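Local atomic coordinates of ADP-ribosylation factor-binding protein GGA1 (Saccharomyces cerevisiae, PDB entry 5CN2), a protein that may help regulate membrane traffic through the trans-Golgi network and binds ARF1 and ARF2, represented here by its C-terminal GAE (gamma-adaptin ear) domain. Residues N16-L21 / K114-T119; D24-R29 / R36-Y41; F40-S45 / S78-K83; L54-P59 / I99-K104. One frame throughout, in Å; residues are numbered along the deposited sequence.

Contact 1 (N16-L21 / K114-T119); sequences NQSDHL and KEESGT
With CG anti to its carbonyl carbon (chi1 -64°) and the chain extended beyond it, E116 reaches out of its strand to S18, whose OG is set between backbone N and carbonyl carbon (chi1 56°) and meets the carboxylate. S18 OG donates to E116 OE2 at 2.7 Å, although the place of OE2 is less certain because another atom of the model crowds it. On the other carboxylate oxygen, E116 OE1, a water sits at 2.6 Å; the same water lies 2.8 Å from L21 O and so probably bridges the side chain to the turn. L21 CD2 packs against the carboxylate, 3.6 Å from E116 OE1. Within the turn, S18 N bonds to L21 O at 3.0 Å and L21 N makes a weak bond to S18 OG. Shortening E116 to an alanine removes the carboxylate, which is likely to cost S18 OG this acceptor and the water its hold on strand 112-122. Further along, K114 lays CE over one face of the H20 imidazole, 4.0 Å from its ring centroid and 26° off the normal, a CH-pi contact, while NZ is salt-bridged to D112. The contact thus closes one flank of the domain: strand 13-17 is outermost in the five-stranded sheet and pairs with strand 21-29, whereas strand 112-122 is outermost in the three-stranded sheet and pairs with strand 99-109.

Contact 2 (D24-R29 / R36-Y41); sequences DYELTR and RLVIFY
L27 and L37 lie side by side and point the same way, with L27 CD1 3.6 Å from L37 CD1. L37 departs from a staggered rotamer (chi1 -95°); its second branch, CD2, reaches the Y25 ring at CD2, 4.0 Å away. Y25 and I39 share this face, and the Y25 ring also meets H13. Between the strands run three hydrogen-bonded pairs, D24 with F40, E26 with V38 and T28 with R36, each linked by two N-H...O bonds. F40 N lies 2.8 Å from D24 O. The return bond, D24 N to F40 O, measures 3.1 Å. With the axes 4.7 Å apart and 167° between their directions, this is the antiparallel beta hairpin of strands 21-29 and 34-43, inside the five-stranded sheet of the adaptin-ear sandwich. On the other face the E26 chain, extended beyond CG, runs alongside V38, and OE1 comes to the edge of the F40 ring, 4.1 Å from CE2. D24 holds CG between its backbone N and carbonyl carbon, which swings OD1 to 3.5 Å from F40 CB, with the carboxylate and ring planes 74° apart. That carboxylate is salt-bridged to both R22 and R12, and R12 also makes a cation-pi contact with F40.

Contact 3 (F40-S45 / S78-K83); sequences FYSNIS and SRDGIK
Two donors grip OD1 of N43, the residue whose backbone meets S78: S45 OG at 2.7 Å from N43 OD1, on a lone pair in the carbonyl plane, and S45 N at 2.9 Å from the same OD1, tilted out of that plane. The second bond makes an Asx turn, which, with ND2 bonded to L74 O and D47 O, holds the amide in place. Across the contact, N43 N donates to S78 O at 2.8 Å, a bent bond. The straightest link uses a side chain: D80 N points at S42 OG, 3.0 Å away with 178° at the hydrogen. S42 can accept there because its OG lies anti to the carbonyl carbon (chi1 -65°). Farther along, Y41 N bonds to I82 O, and the Y41 ring brings CD2 to 3.5 Å from I82 CG2. F40 packs between two polar chains: D80 OD1 lies 3.4 Å from F40 CB, and K83 runs beside the ring with CG 3.8 Å from F40 CE1. D80 is itself salt-bridged to R12. With an alanine at F40 the ring is gone, and the K83 methylenes and R12, its cation-pi partner, are likely to lose the surface they pack on. D80, with a positive phi of 50°, marks the corner at R79 and D80 where strand 78-89 turns; beyond it Y41 and I82 form an antiparallel hydrogen-bonded pair, in the immunoglobulin-like adaptin-ear sandwich.

Contact 4 (L54-P59 / I99-K104); sequences LLVASP and IKLKWK
L55 and K104 form a hydrogen-bonded antiparallel pair on the rim of the three-stranded sheet of the adaptin-ear beta-sandwich, where strand 52-56 is outermost and strand 99-109 central. The axes approach to 4.7 Å, with 147° between their directions. Three backbone bonds join the strands: L55 N to K104 O at 2.7 Å, K104 N returning to L55 O, and A57 N to K102 O at 3.2 Å. V56 and W103 form the non-hydrogen-bonded pair that follows L55 and K104, and W103 CA lies 3.2 Å from L55 O in a CA-H...O contact. Beyond A57 the two segments spread and a water bridges them: it donates to A57 O, accepts from K102 N at 2.9 Å, and makes a weak bond to K100 O.

The apolar contacts run from L54 to P59. L54 has CG anti to its backbone N (chi1 -174°), which carries CD1 to within 4.0 Å of W103 CE3. The indole has its CG between backbone N and carbonyl carbon (chi1 61°) and turns from this strand toward L15 and N16 of the facing sheet; its NE1 is hydrogen-bonded to T120 OG1. V56 and L101 also meet, but their modelled approach is too close to be trusted. At the far end the pyrrolidine ring of P59 closes the contact, its CG resting 3.7 Å from I99 CG2.

In the fold
All four contacts belong to one GAE domain, a sandwich of a five-stranded and a three-stranded sheet. Contacts 2 and 3 share F40 and Y41 on strand 34-43, which pairs with a different strand in each; their centres are about 13 Å apart. Contact 4 lies in the three-stranded sheet, and contact 1 joins the two sheets at their outermost strands 13-17 and 112-122. W103 ties contact 4 to contact 1, N16 CG lying 3.6 Å from W103 CH2. Between the sheets, Y41 OH of contacts 2 and 3 approaches L54 CD2 of contact 4 at 3.5 Å. Contacts 3 and 4, about 19 Å apart between centres, lie on opposite sides of the chain's centre.

Contact 1 (N16-L21 / K114-T119)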
loop_
_atom_site.group_PDB
_atom_site.type_symbol
_atom_site.label_atom_id
_atom_site.label_comp_id
_atom_site.label_asym_id
_atom_site.label_seq_id
_atom_site.Cartn_x
_atom_site.Cartn_y
_atom_site.Cartn_z
ATOM N N ASN A 16 -2.307 -5.815 -4.053
ATOM C CA ASN A 16 -1.897 -6.193 -5.395
ATOM C C ASN A 16 -0.842 -7.295 -5.387
ATOM O O ASN A 16 0.037 -7.343 -4.518
ATOM C CB ASN A 16 -1.356 -4.981 -6.147
ATOM C CG ASN A 16 -1.294 -5.218 -7.639
ATOM O OD1 ASN A 16 -0.229 -5.166 -8.253
ATOM N ND2 ASN A 16 -2.429 -5.521 -8.221
ATOM N N GLN A 17 -0.950 -8.175 -6.367
ATOM C CA GLN A 17 0.027 -9.212 -6.578
ATOM C C GLN A 17 0.328 -9.330 -8.069
ATOM O O GLN A 17 -0.539 -9.689 -8.836
ATOM C CB GLN A 17 -0.474 -10.556 -5.999
ATOM C CG GLN A 17 0.670 -11.544 -5.770
ATOM C CD GLN A 17 0.453 -12.482 -4.598
ATOM O OE1 GLN A 17 -0.678 -12.677 -4.132
ATOM N NE2 GLN A 17 1.546 -13.065 -4.105
ATOM N N SER A 18 1.550 -8.971 -8.458
ATOM C CA SER A 18 2.042 -9.139 -9.822
ATOM C C SER A 18 2.983 -10.334 -9.764
ATOM O O SER A 18 2.930 -11.115 -8.809
ATOM C CB SER A 18 2.749 -7.860 -10.311
ATOM O OG SER A 18 3.820 -7.452 -9.460
ATOM N N ASP A 19 3.842 -10.503 -10.767
ATOM C CA ASP A 19 4.796 -11.623 -10.757
ATOM C C ASP A 19 6.048 -11.318 -9.935
ATOM O O ASP A 19 6.743 -12.225 -9.512
ATOM C CB ASP A 19 5.205 -11.978 -12.183
ATOM C CG ASP A 19 4.045 -12.499 -13.003
ATOM O OD1 ASP A 19 3.138 -13.119 -12.407
ATOM O OD2 ASP A 19 4.050 -12.289 -14.238
ATOM N N HIS A 20 6.318 -10.037 -9.709
ATOM C CA HIS A 20 7.527 -9.584 -9.026
ATOM C C HIS A 20 7.308 -9.059 -7.619
ATOM O O HIS A 20 8.250 -8.990 -6.847
ATOM C CB HIS A 20 8.133 -8.450 -9.836
ATOM C CG HIS A 20 8.252 -8.774 -11.278
ATOM N ND1 HIS A 20 9.440 -9.162 -11.853
ATOM C CD2 HIS A 20 7.318 -8.828 -12.256
ATOM C CE1 HIS A 20 9.243 -9.409 -13.135
ATOM N NE2 HIS A 20 7.962 -9.219 -13.404
ATOM N N LEU A 21 6.080 -8.664 -7.303
ATOM C CA LEU A 21 5.820 -7.850 -6.137
ATOM C C LEU A 21 4.457 -8.162 -5.541
ATOM O O LEU A 21 3.475 -8.316 -6.273
ATOM C CB LEU A 21 5.845 -6.382 -6.548
ATOM C CG LEU A 21 5.620 -5.380 -5.422
ATOM C CD1 LEU A 21 6.828 -5.332 -4.509
ATOM C CD2 LEU A 21 5.347 -3.996 -5.985
ATOM N N LYS A 114 9.365 -0.687 -14.111
ATOM C CA LYS A 114 7.983 -1.171 -14.045
ATOM C C LYS A 114 7.080 -0.245 -13.301
ATOM O O LYS A 114 7.526 0.557 -12.475
ATOM C CB LYS A 114 7.917 -2.566 -13.430
ATOM C CG LYS A 114 8.943 -3.505 -14.039
ATOM C CD LYS A 114 8.771 -4.931 -13.558
ATOM C CE LYS A 114 8.059 -5.811 -14.571
ATOM N NZ LYS A 114 9.046 -6.556 -15.389
ATOM N N GLU A 115 5.801 -0.365 -13.627
ATOM C CA GLU A 115 4.734 0.428 -13.057
ATOM C C GLU A 115 3.616 -0.543 -12.769
ATOM O O GLU A 115 3.400 -1.505 -13.523
ATOM C CB GLU A 115 4.229 1.483 -14.052
ATOM N N GLU A 116 2.920 -0.318 -11.669
ATOM C CA GLU A 116 1.713 -1.064 -11.339
ATOM C C GLU A 116 0.778 -0.048 -10.747
ATOM O O GLU A 116 1.218 0.880 -10.101
ATOM C CB GLU A 116 1.995 -2.149 -10.308
ATOM C CG GLU A 116 2.952 -3.240 -10.779
ATOM C CD GLU A 116 3.419 -4.131 -9.645
ATOM O OE1 GLU A 116 2.799 -4.078 -8.558
ATOM O OE2 GLU A 116 4.406 -4.879 -9.836
ATOM N N SER A 117 -0.511 -0.216 -10.969
ATOM C CA SER A 117 -1.462 0.788 -10.558
ATOM C C SER A 117 -2.817 0.173 -10.397
ATOM O O SER A 117 -3.104 -0.841 -10.983
ATOM C CB SER A 117 -1.508 1.923 -11.584
ATOM O OG SER A 117 -2.212 1.541 -12.754
ATOM N N GLY A 118 -3.654 0.799 -9.590
ATOM C CA GLY A 118 -4.970 0.281 -9.385
ATOM C C GLY A 118 -5.820 1.185 -8.527
ATOM O O GLY A 118 -5.385 2.230 -8.065
ATOM N N THR A 119 -7.050 0.745 -8.332
ATOM C CA THR A 119 -8.005 1.343 -7.423
ATOM C C THR A 119 -8.561 0.156 -6.681
ATOM O O THR A 119 -9.079 -0.773 -7.284
ATOM C CB THR A 119 -9.111 2.075 -8.183
ATOM O OG1 THR A 119 -8.518 3.137 -8.930
ATOM C CG2 THR A 119 -10.140 2.660 -7.233
HETATM O O HOH W 1 2.241 -5.872 -6.783
#

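Contact 2 (D24-R29 / R36-Y41)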
loop_
_atom_site.group_PDB
_atom_site.type_symbol
_atom_site.label_atom_id
_atom_site.label_comp_id
_atom_site.label_asym_id
_atom_site.label_seq_id
_atom_site.Cartn_x
_atom_site.Cartn_y
_atom_site.Cartn_z
ATOM N N ASP A 24 0.613 -5.948 0.347
ATOM C CA ASP A 24 -0.518 -6.276 1.202
ATOM C C ASP A 24 -0.483 -5.391 2.434
ATOM O O ASP A 24 0.443 -4.550 2.593
ATOM C CB ASP A 24 -0.540 -7.777 1.564
ATOM C CG ASP A 24 0.760 -8.283 2.137
ATOM O OD1 ASP A 24 1.571 -7.504 2.672
ATOM O OD2 ASP A 24 0.979 -9.497 2.036
ATOM N N TYR A 25 -1.491 -5.539 3.298
ATOM C CA TYR A 25 -1.644 -4.569 4.394
ATOM C C TYR A 25 -2.547 -4.999 5.516
ATOM O O TYR A 25 -3.460 -5.791 5.314
ATOM C CB TYR A 25 -2.150 -3.221 3.837
ATOM C CG TYR A 25 -3.506 -3.301 3.226
ATOM C CD1 TYR A 25 -3.678 -3.747 1.937
ATOM C CD2 TYR A 25 -4.643 -2.931 3.956
ATOM C CE1 TYR A 25 -4.940 -3.822 1.377
ATOM C CE2 TYR A 25 -5.892 -2.994 3.411
ATOM C CZ TYR A 25 -6.044 -3.444 2.130
ATOM O OH TYR A 25 -7.308 -3.529 1.595
ATOM N N GLU A 26 -2.268 -4.460 6.702
ATOM C CA GLU A 26 -3.142 -4.566 7.852
ATOM C C GLU A 26 -4.007 -3.318 7.903
ATOM O O GLU A 26 -3.559 -2.211 7.584
ATOM C CB GLU A 26 -2.315 -4.706 9.131
ATOM C CG GLU A 26 -1.553 -6.025 9.175
ATOM C CD GLU A 26 -0.524 -6.125 10.280
ATOM O OE1 GLU A 26 -0.044 -5.100 10.800
ATOM O OE2 GLU A 26 -0.166 -7.272 10.602
ATOM N N LEU A 27 -5.259 -3.492 8.287
ATOM C CA LEU A 27 -6.188 -2.378 8.353
ATOM C C LEU A 27 -6.914 -2.428 9.677
ATOM O O LEU A 27 -7.683 -3.350 9.911
ATOM C CB LEU A 27 -7.187 -2.456 7.211
ATOM C CG LEU A 27 -8.269 -1.379 7.220
ATOM C CD1 LEU A 27 -7.693 -0.023 6.898
ATOM C CD2 LEU A 27 -9.343 -1.743 6.212
ATOM N N THR A 28 -6.656 -1.442 10.534
ATOM C CA THR A 28 -7.270 -1.384 11.848
ATOM C C THR A 28 -8.044 -0.091 12.042
ATOM O O THR A 28 -7.745 0.938 11.442
ATOM C CB THR A 28 -6.212 -1.447 12.942
ATOM O OG1 THR A 28 -5.126 -0.599 12.575
ATOM C CG2 THR A 28 -5.709 -2.849 13.098
ATOM N N ARG A 29 -9.039 -0.149 12.904
ATOM C CA ARG A 29 -9.795 1.030 13.256
ATOM C C ARG A 29 -9.251 1.531 14.575
ATOM O O ARG A 29 -9.286 0.815 15.555
ATOM C CB ARG A 29 -11.272 0.681 13.373
ATOM C CG ARG A 29 -12.102 1.772 14.016
ATOM C CD ARG A 29 -13.574 1.542 13.779
ATOM N NE ARG A 29 -14.161 2.711 13.146
ATOM C CZ ARG A 29 -14.256 2.897 11.838
ATOM N NH1 ARG A 29 -13.824 1.988 10.999
ATOM N NH2 ARG A 29 -14.791 4.003 11.367
ATOM N N ARG A 36 -6.025 2.922 10.436
ATOM C CA ARG A 36 -4.576 2.844 10.313
ATOM C C ARG A 36 -4.243 1.785 9.265
ATOM O O ARG A 36 -4.756 0.676 9.330
ATOM C CB ARG A 36 -3.968 2.455 11.640
ATOM C CG ARG A 36 -2.473 2.663 11.687
ATOM C CD ARG A 36 -2.033 3.236 13.026
ATOM N NE ARG A 36 -0.579 3.264 13.161
ATOM C CZ ARG A 36 0.180 2.180 13.334
ATOM N NH1 ARG A 36 -0.367 0.961 13.390
ATOM N NH2 ARG A 36 1.497 2.309 13.439
ATOM N N LEU A 37 -3.438 2.138 8.266
ATOM C CA LEU A 37 -2.980 1.157 7.281
ATOM C C LEU A 37 -1.524 0.968 7.431
ATOM O O LEU A 37 -0.751 1.930 7.276
ATOM C CB LEU A 37 -3.155 1.639 5.851
ATOM C CG LEU A 37 -4.396 1.213 5.129
ATOM C CD1 LEU A 37 -5.432 2.314 5.326
ATOM C CD2 LEU A 37 -4.038 1.020 3.672
ATOM N N VAL A 38 -1.138 -0.275 7.681
ATOM C CA VAL A 38 0.258 -0.661 7.654
ATOM C C VAL A 38 0.444 -1.466 6.389
ATOM O O VAL A 38 -0.123 -2.554 6.251
ATOM C CB VAL A 38 0.629 -1.442 8.909
ATOM C CG1 VAL A 38 2.123 -1.736 8.933
ATOM C CG2 VAL A 38 0.216 -0.643 10.135
ATOM N N ILE A 39 1.200 -0.893 5.449
ATOM C CA ILE A 39 1.412 -1.481 4.133
ATOM C C ILE A 39 2.776 -2.167 4.095
ATOM O O ILE A 39 3.757 -1.660 4.642
ATOM C CB ILE A 39 1.349 -0.422 3.029
ATOM C CG1 ILE A 39 0.131 0.486 3.250
ATOM C CG2 ILE A 39 1.320 -1.073 1.633
ATOM C CD1 ILE A 39 -0.072 1.545 2.177
ATOM N N PHE A 40 2.824 -3.329 3.456
ATOM C CA PHE A 40 4.051 -4.105 3.356
ATOM C C PHE A 40 4.290 -4.465 1.904
ATOM O O PHE A 40 3.358 -4.848 1.185
ATOM C CB PHE A 40 3.947 -5.397 4.175
ATOM C CG PHE A 40 3.834 -5.182 5.646
ATOM C CD1 PHE A 40 4.969 -5.117 6.430
ATOM C CD2 PHE A 40 2.589 -5.089 6.253
ATOM C CE1 PHE A 40 4.867 -4.930 7.799
ATOM C CE2 PHE A 40 2.483 -4.911 7.609
ATOM C CZ PHE A 40 3.623 -4.813 8.382
ATOM N N TYR A 41 5.545 -4.395 1.497
ATOM C CA TYR A 41 5.928 -4.692 0.136
ATOM C C TYR A 41 6.849 -5.903 0.131
ATOM O O TYR A 41 7.819 -5.945 0.899
ATOM C CB TYR A 41 6.599 -3.460 -0.478
ATOM C CG TYR A 41 5.786 -2.162 -0.300
ATOM C CD1 TYR A 41 4.788 -1.802 -1.201
ATOM C CD2 TYR A 41 6.024 -1.320 0.755
ATOM C CE1 TYR A 41 4.062 -0.623 -1.048
ATOM C CE2 TYR A 41 5.298 -0.144 0.924
ATOM C CZ TYR A 41 4.319 0.192 0.017
ATOM O OH TYR A 41 3.615 1.351 0.194
#

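Contact 3 (F40-S45 / S78-K83)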
loop_
_atom_site.group_PDB
_atom_site.type_symbol
_atom_site.label_atom_id
_atom_site.label_comp_id
_atom_site.label_asym_id
_atom_site.label_seq_id
_atom_site.Cartn_x
_atom_site.Cartn_y
_atom_site.Cartn_z
ATOM N N PHE A 40 2.824 -3.329 3.456
ATOM C CA PHE A 40 4.051 -4.105 3.356
ATOM C C PHE A 40 4.290 -4.465 1.904
ATOM O O PHE A 40 3.358 -4.848 1.185
ATOM C CB PHE A 40 3.947 -5.397 4.175
ATOM C CG PHE A 40 3.834 -5.182 5.646
ATOM C CD1 PHE A 40 4.969 -5.117 6.430
ATOM C CD2 PHE A 40 2.589 -5.089 6.253
ATOM C CE1 PHE A 40 4.867 -4.930 7.799
ATOM C CE2 PHE A 40 2.483 -4.911 7.609
ATOM C CZ PHE A 40 3.623 -4.813 8.382
ATOM N N TYR A 41 5.545 -4.395 1.497
ATOM C CA TYR A 41 5.928 -4.692 0.136
ATOM C C TYR A 41 6.849 -5.903 0.131
ATOM O O TYR A 41 7.819 -5.945 0.899
ATOM C CB TYR A 41 6.599 -3.460 -0.478
ATOM C CG TYR A 41 5.786 -2.162 -0.300
ATOM C CD1 TYR A 41 4.788 -1.802 -1.201
ATOM C CD2 TYR A 41 6.024 -1.320 0.755
ATOM C CE1 TYR A 41 4.062 -0.623 -1.048
ATOM C CE2 TYR A 41 5.298 -0.144 0.924
ATOM C CZ TYR A 41 4.319 0.192 0.017
ATOM O OH TYR A 41 3.615 1.351 0.194
ATOM N N SER A 42 6.517 -6.896 -0.705
ATOM C CA SER A 42 7.271 -8.137 -0.771
ATOM C C SER A 42 7.776 -8.455 -2.190
ATOM O O SER A 42 6.994 -8.510 -3.122
ATOM C CB SER A 42 6.410 -9.293 -0.277
ATOM O OG SER A 42 6.090 -9.143 1.099
ATOM N N ASN A 43 9.076 -8.706 -2.325
ATOM C CA ASN A 43 9.675 -9.111 -3.600
ATOM C C ASN A 43 9.551 -10.618 -3.651
ATOM O O ASN A 43 10.146 -11.310 -2.820
ATOM C CB ASN A 43 11.139 -8.654 -3.642
ATOM C CG ASN A 43 11.853 -8.950 -4.958
ATOM O OD1 ASN A 43 11.387 -9.701 -5.818
ATOM N ND2 ASN A 43 13.025 -8.336 -5.112
ATOM N N ILE A 44 8.736 -11.113 -4.580
ATOM C CA ILE A 44 8.585 -12.549 -4.822
ATOM C C ILE A 44 9.318 -13.015 -6.111
ATOM O O ILE A 44 9.095 -14.128 -6.580
ATOM C CB ILE A 44 7.090 -12.955 -4.906
ATOM C CG1 ILE A 44 6.369 -12.161 -6.003
ATOM C CG2 ILE A 44 6.410 -12.750 -3.562
ATOM C CD1 ILE A 44 5.072 -12.781 -6.464
ATOM N N SER A 45 10.170 -12.159 -6.681
ATOM C CA SER A 45 11.063 -12.553 -7.782
ATOM C C SER A 45 12.438 -12.893 -7.230
ATOM O O SER A 45 12.787 -12.460 -6.121
ATOM C CB SER A 45 11.242 -11.405 -8.756
ATOM O OG SER A 45 12.216 -10.489 -8.257
ATOM N N SER A 78 12.367 -11.448 -0.768
ATOM C CA SER A 78 12.249 -10.730 0.516
ATOM C C SER A 78 10.765 -10.470 0.848
ATOM O O SER A 78 10.039 -9.801 0.094
ATOM C CB SER A 78 13.023 -9.407 0.434
ATOM O OG SER A 78 12.840 -8.570 1.565
ATOM N N ARG A 79 10.323 -11.023 1.971
ATOM C CA ARG A 79 9.004 -10.755 2.520
ATOM C C ARG A 79 9.020 -9.511 3.428
ATOM O O ARG A 79 9.906 -9.354 4.262
ATOM C CB ARG A 79 8.522 -11.960 3.319
ATOM C CG ARG A 79 7.054 -11.879 3.703
ATOM C CD ARG A 79 6.727 -12.812 4.864
ATOM N NE ARG A 79 6.249 -14.109 4.386
ATOM C CZ ARG A 79 4.976 -14.416 4.139
ATOM N NH1 ARG A 79 4.002 -13.530 4.324
ATOM N NH2 ARG A 79 4.672 -15.634 3.708
ATOM N N ASP A 80 8.036 -8.639 3.259
ATOM C CA ASP A 80 7.885 -7.455 4.115
ATOM C C ASP A 80 9.192 -6.662 4.244
ATOM O O ASP A 80 9.520 -6.189 5.312
ATOM C CB ASP A 80 7.404 -7.862 5.516
ATOM C CG ASP A 80 6.011 -8.522 5.532
ATOM O OD1 ASP A 80 5.257 -8.514 4.532
ATOM O OD2 ASP A 80 5.643 -9.036 6.610
ATOM N N GLY A 81 9.953 -6.530 3.163
ATOM C CA GLY A 81 11.217 -5.779 3.203
ATOM C C GLY A 81 11.078 -4.260 3.318
ATOM O O GLY A 81 12.021 -3.565 3.709
ATOM N N ILE A 82 9.905 -3.756 2.948
ATOM C CA ILE A 82 9.547 -2.347 3.106
ATOM C C ILE A 82 8.181 -2.283 3.790
ATOM O O ILE A 82 7.258 -3.019 3.442
ATOM C CB ILE A 82 9.498 -1.617 1.754
ATOM C CG1 ILE A 82 10.872 -1.634 1.066
ATOM C CG2 ILE A 82 9.096 -0.158 1.944
ATOM C CD1 ILE A 82 10.825 -1.134 -0.362
ATOM N N LYS A 83 8.094 -1.430 4.798
ATOM C CA LYS A 83 6.862 -1.140 5.513
ATOM C C LYS A 83 6.548 0.360 5.326
ATOM O O LYS A 83 7.463 1.203 5.257
ATOM C CB LYS A 83 7.062 -1.451 6.998
ATOM C CG LYS A 83 5.842 -1.224 7.885
ATOM C CD LYS A 83 6.208 -0.827 9.320
ATOM C CE LYS A 83 6.185 -2.018 10.256
ATOM N NZ LYS A 83 6.831 -1.729 11.567
#

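Contact 4 (L54-P59 / I99-K104)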
loop_
_atom_site.group_PDB
_atom_site.type_symbol
_atom_site.label_atom_id
_atom_site.label_comp_id
_atom_site.label_asym_id
_atom_site.label_seq_id
_atom_site.Cartn_x
_atom_site.Cartn_y
_atom_site.Cartn_z
ATOM N N LEU A 54 5.503 4.131 -3.795
ATOM C CA LEU A 54 4.066 4.076 -3.912
ATOM C C LEU A 54 3.514 5.478 -3.842
ATOM O O LEU A 54 3.927 6.251 -2.984
ATOM C CB LEU A 54 3.442 3.283 -2.763
ATOM C CG LEU A 54 1.923 3.054 -2.916
ATOM C CD1 LEU A 54 1.669 1.728 -3.616
ATOM C CD2 LEU A 54 1.223 3.121 -1.574
ATOM N N LEU A 55 2.587 5.795 -4.747
ATOM C CA LEU A 55 1.929 7.083 -4.766
ATOM C C LEU A 55 0.457 6.831 -4.552
ATOM O O LEU A 55 -0.093 5.838 -5.026
ATOM C CB LEU A 55 2.140 7.822 -6.084
ATOM C CG LEU A 55 3.505 8.438 -6.365
ATOM C CD1 LEU A 55 4.591 7.392 -6.439
ATOM C CD2 LEU A 55 3.462 9.214 -7.679
ATOM N N VAL A 56 -0.192 7.735 -3.841
ATOM C CA VAL A 56 -1.584 7.536 -3.486
ATOM C C VAL A 56 -2.361 8.824 -3.640
ATOM O O VAL A 56 -1.786 9.897 -3.545
ATOM C CB VAL A 56 -1.674 7.053 -2.025
ATOM C CG1 VAL A 56 -3.096 6.855 -1.637
ATOM C CG2 VAL A 56 -0.991 5.721 -1.862
ATOM N N ALA A 57 -3.651 8.719 -3.889
ATOM C CA ALA A 57 -4.534 9.870 -3.849
ATOM C C ALA A 57 -5.437 9.718 -2.659
ATOM O O ALA A 57 -5.593 8.618 -2.123
ATOM C CB ALA A 57 -5.366 9.962 -5.114
ATOM N N SER A 58 -6.082 10.805 -2.262
ATOM C CA SER A 58 -6.918 10.739 -1.088
ATOM C C SER A 58 -8.342 10.377 -1.478
ATOM O O SER A 58 -8.923 11.040 -2.325
ATOM C CB SER A 58 -6.893 12.037 -0.303
ATOM O OG SER A 58 -7.543 11.791 0.946
ATOM N N PRO A 59 -8.905 9.313 -0.870
ATOM C CA PRO A 59 -10.276 8.908 -1.178
ATOM C C PRO A 59 -11.267 10.036 -0.888
ATOM O O PRO A 59 -10.980 10.923 -0.068
ATOM C CB PRO A 59 -10.535 7.722 -0.246
ATOM C CG PRO A 59 -9.206 7.287 0.265
ATOM C CD PRO A 59 -8.258 8.432 0.118
ATOM N N ILE A 99 -14.390 2.626 1.060
ATOM C CA ILE A 99 -13.326 3.585 0.729
ATOM C C ILE A 99 -12.461 3.007 -0.403
ATOM O O ILE A 99 -11.901 1.913 -0.274
ATOM C CB ILE A 99 -12.440 3.879 1.973
ATOM C CG1 ILE A 99 -13.106 4.901 2.909
ATOM C CG2 ILE A 99 -11.071 4.420 1.588
ATOM C CD1 ILE A 99 -14.378 4.412 3.557
ATOM N N LYS A 100 -12.352 3.745 -1.506
ATOM C CA LYS A 100 -11.569 3.301 -2.655
ATOM C C LYS A 100 -10.208 3.986 -2.671
ATOM O O LYS A 100 -10.139 5.209 -2.642
ATOM C CB LYS A 100 -12.322 3.591 -3.953
ATOM C CG LYS A 100 -13.517 2.665 -4.155
ATOM C CD LYS A 100 -14.416 3.113 -5.299
ATOM C CE LYS A 100 -13.680 3.140 -6.632
ATOM N NZ LYS A 100 -14.497 3.815 -7.680
ATOM N N LEU A 101 -9.139 3.194 -2.731
ATOM C CA LEU A 101 -7.814 3.731 -2.749
ATOM C C LEU A 101 -7.181 3.601 -4.136
ATOM O O LEU A 101 -6.946 2.488 -4.631
ATOM C CB LEU A 101 -6.962 3.037 -1.701
ATOM C CG LEU A 101 -6.019 3.891 -0.854
ATOM C CD1 LEU A 101 -4.780 3.088 -0.494
ATOM C CD2 LEU A 101 -5.606 5.191 -1.500
ATOM N N LYS A 102 -6.912 4.753 -4.753
ATOM C CA LYS A 102 -6.205 4.823 -6.009
ATOM C C LYS A 102 -4.749 4.941 -5.661
ATOM O O LYS A 102 -4.383 5.737 -4.799
ATOM C CB LYS A 102 -6.669 6.027 -6.808
ATOM C CG LYS A 102 -6.227 6.027 -8.262
ATOM C CD LYS A 102 -6.897 7.175 -9.022
ATOM C CE LYS A 102 -7.038 6.929 -10.529
ATOM N NZ LYS A 102 -5.808 7.232 -11.316
ATOM N N TRP A 103 -3.925 4.134 -6.320
ATOM C CA TRP A 103 -2.535 3.991 -5.978
ATOM C C TRP A 103 -1.732 3.680 -7.224
ATOM O O TRP A 103 -2.252 3.156 -8.195
ATOM C CB TRP A 103 -2.344 2.889 -4.938
ATOM C CG TRP A 103 -2.785 1.568 -5.401
ATOM C CD1 TRP A 103 -4.020 1.004 -5.218
ATOM C CD2 TRP A 103 -2.025 0.624 -6.170
ATOM N NE1 TRP A 103 -4.070 -0.222 -5.818
ATOM C CE2 TRP A 103 -2.856 -0.491 -6.396
ATOM C CE3 TRP A 103 -0.719 0.611 -6.681
ATOM C CZ2 TRP A 103 -2.432 -1.612 -7.111
ATOM C CZ3 TRP A 103 -0.288 -0.518 -7.394
ATOM C CH2 TRP A 103 -1.150 -1.609 -7.605
ATOM N N LYS A 104 -0.454 3.996 -7.185
ATOM C CA LYS A 104 0.451 3.694 -8.277
ATOM C C LYS A 104 1.813 3.377 -7.679
ATOM O O LYS A 104 2.194 3.992 -6.702
ATOM C CB LYS A 104 0.534 4.887 -9.232
ATOM C CG LYS A 104 1.786 4.894 -10.123
ATOM C CD LYS A 104 1.465 5.125 -11.593
ATOM C CE LYS A 104 2.523 4.545 -12.498
ATOM N NZ LYS A 104 2.041 4.469 -13.886
HETATM O O HOH W 2 -7.670 7.326 -3.535
#